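Local coordinates for Lpg2148(MvcA) (Legionella pneumophila subsp. pneumophila str. Philadelphia 1, PDB 6K11), which probably acts as a deamidase-type deubiquitinase by which Legionella regulates the ubiquitin-conjugating enzyme UBE2N, at residues Q253-F256 with G257-L261. Residues are numbered along the deposited sequence; the frame is centred on the assembly and turned at random.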
loop_
_atom_site.group_PDB
_atom_site.type_symbol
_atom_site.label_atom_id
_atom_site.label_comp_id
_atom_site.label_asym_id
_atom_site.label_seq_id
_atom_site.Cartn_x
_atom_site.Cartn_y
_atom_site.Cartn_z
ATOM N N GLN A 253 -5.501 -10.469 0.936
ATOM C CA GLN A 253 -5.003 -9.219 0.377
ATOM C C GLN A 253 -5.878 -8.709 -0.761
ATOM O O GLN A 253 -6.663 -9.448 -1.365
ATOM C CB GLN A 253 -3.568 -9.384 -0.140
ATOM C CG GLN A 253 -3.467 -10.352 -1.331
ATOM C CD GLN A 253 -2.161 -10.177 -2.058
ATOM O OE1 GLN A 253 -1.099 -10.317 -1.456
ATOM N NE2 GLN A 253 -2.226 -9.826 -3.331
ATOM N N ALA A 254 -5.705 -7.421 -1.045
ATOM C CA ALA A 254 -6.027 -6.791 -2.320
ATOM C C ALA A 254 -4.743 -6.209 -2.909
ATOM O O ALA A 254 -3.726 -6.079 -2.222
ATOM C CB ALA A 254 -7.081 -5.672 -2.154
ATOM N N TYR A 255 -4.774 -5.904 -4.205
ATOM C CA TYR A 255 -3.635 -5.266 -4.873
ATOM C C TYR A 255 -4.187 -4.284 -5.898
ATOM O O TYR A 255 -4.779 -4.700 -6.902
ATOM C CB TYR A 255 -2.701 -6.300 -5.523
ATOM C CG TYR A 255 -1.284 -5.788 -5.646
ATOM C CD1 TYR A 255 -0.971 -4.754 -6.530
ATOM C CD2 TYR A 255 -0.265 -6.303 -4.847
ATOM C CE1 TYR A 255 0.346 -4.253 -6.627
ATOM C CE2 TYR A 255 1.044 -5.824 -4.943
ATOM C CZ TYR A 255 1.341 -4.795 -5.819
ATOM O OH TYR A 255 2.634 -4.328 -5.883
ATOM N N PHE A 256 -4.019 -2.983 -5.632
ATOM C CA PHE A 256 -4.617 -1.946 -6.474
ATOM C C PHE A 256 -4.225 -2.110 -7.940
ATOM O O PHE A 256 -3.045 -2.290 -8.267
ATOM C CB PHE A 256 -4.201 -0.549 -5.985
ATOM C CG PHE A 256 -4.925 0.582 -6.692
ATOM C CD1 PHE A 256 -4.450 1.093 -7.894
ATOM C CD2 PHE A 256 -6.086 1.131 -6.148
ATOM C CE1 PHE A 256 -5.125 2.117 -8.547
ATOM C CE2 PHE A 256 -6.754 2.165 -6.794
ATOM C CZ PHE A 256 -6.272 2.654 -7.989
ATOM N N GLY A 257 -5.219 -2.011 -8.821
ATOM C CA GLY A 257 -5.024 -2.189 -10.254
ATOM C C GLY A 257 -4.976 -3.629 -10.707
ATOM O O GLY A 257 -4.986 -3.883 -11.921
ATOM N N SER A 258 -4.935 -4.584 -9.772
ATOM C CA SER A 258 -4.859 -6.002 -10.104
ATOM C C SER A 258 -6.104 -6.763 -9.666
ATOM O O SER A 258 -6.743 -7.401 -10.508
ATOM C CB SER A 258 -3.604 -6.634 -9.488
ATOM O OG SER A 258 -3.566 -8.028 -9.788
ATOM N N HIS A 259 -6.456 -6.735 -8.376
ATOM C CA HIS A 259 -7.566 -7.529 -7.865
ATOM C C HIS A 259 -7.991 -6.977 -6.505
ATOM O O HIS A 259 -7.189 -6.366 -5.789
ATOM C CB HIS A 259 -7.172 -9.007 -7.728
ATOM C CG HIS A 259 -5.999 -9.222 -6.821
ATOM N ND1 HIS A 259 -4.698 -9.192 -7.277
ATOM C CD2 HIS A 259 -5.924 -9.424 -5.481
ATOM C CE1 HIS A 259 -3.876 -9.401 -6.266
ATOM N NE2 HIS A 259 -4.591 -9.536 -5.166
ATOM N N THR A 260 -9.267 -7.187 -6.168
ATOM C CA THR A 260 -9.796 -6.836 -4.858
ATOM C C THR A 260 -9.697 -8.023 -3.903
ATOM O O THR A 260 -9.374 -9.145 -4.291
ATOM C CB THR A 260 -11.262 -6.402 -4.956
ATOM O OG1 THR A 260 -12.036 -7.520 -5.407
ATOM C CG2 THR A 260 -11.420 -5.253 -5.986
ATOM N N LEU A 261 -10.021 -7.767 -2.634
ATOM C CA LEU A 261 -10.069 -8.857 -1.665
ATOM C C LEU A 261 -11.116 -9.889 -2.066
ATOM O O LEU A 261 -10.899 -11.102 -1.925
ATOM C CB LEU A 261 -10.351 -8.289 -0.273
ATOM C CG LEU A 261 -10.429 -9.288 0.889
ATOM C CD1 LEU A 261 -9.132 -10.071 0.998
ATOM C CD2 LEU A 261 -10.752 -8.556 2.193
#
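Gln253 and His259 meet through their side chains across a tight hairpin, Gln253 NE2 giving one of its hydrogens to His259 NE2 at 3.0 Å. The bond is nearly straight and lies in the planes of both groups, with amide and imidazole only 6° apart. His259 is held at a second corner by Ser258, whose OG sits 3.0 Å from His259 ND1, so the two contacts fix the ring's rotation. With CG lodged between the backbone N and the carbonyl carbon (chi1 59°), the His259 ring folds back over the backbone of Ala254 and Tyr255: Tyr255 N lies above one face, and Tyr255 CB packs 3.4 Å from His259 CE1.

Backbone bonds close the hairpin. Tyr255 N donates to His259 O at 2.9 Å, while Tyr255 O accepts from both Ser258 N (2.9 Å) and His259 N (3.0 Å). This double acceptance makes a classic beta bulge, Ser258 and His259 together facing Tyr255. Phe256 and Gly257 form the corners of a type II turn, where glycine suits the positive phi of 81°. Toward the open end, Leu261 CA makes a CH...O contact to Gln253 O, 3.5 Å away.

The hairpin links strand 250-252 to helix 261-266, with Thr260 as N-cap. Ala254 and Leu261 pack on helix 71-83. Gln253 OE1 bonds His232 on neighbouring strand 228-238, Gln253 NE2 also reaches Phe305 O, and Tyr255 OH bonds Tyr301 of helix 294-305.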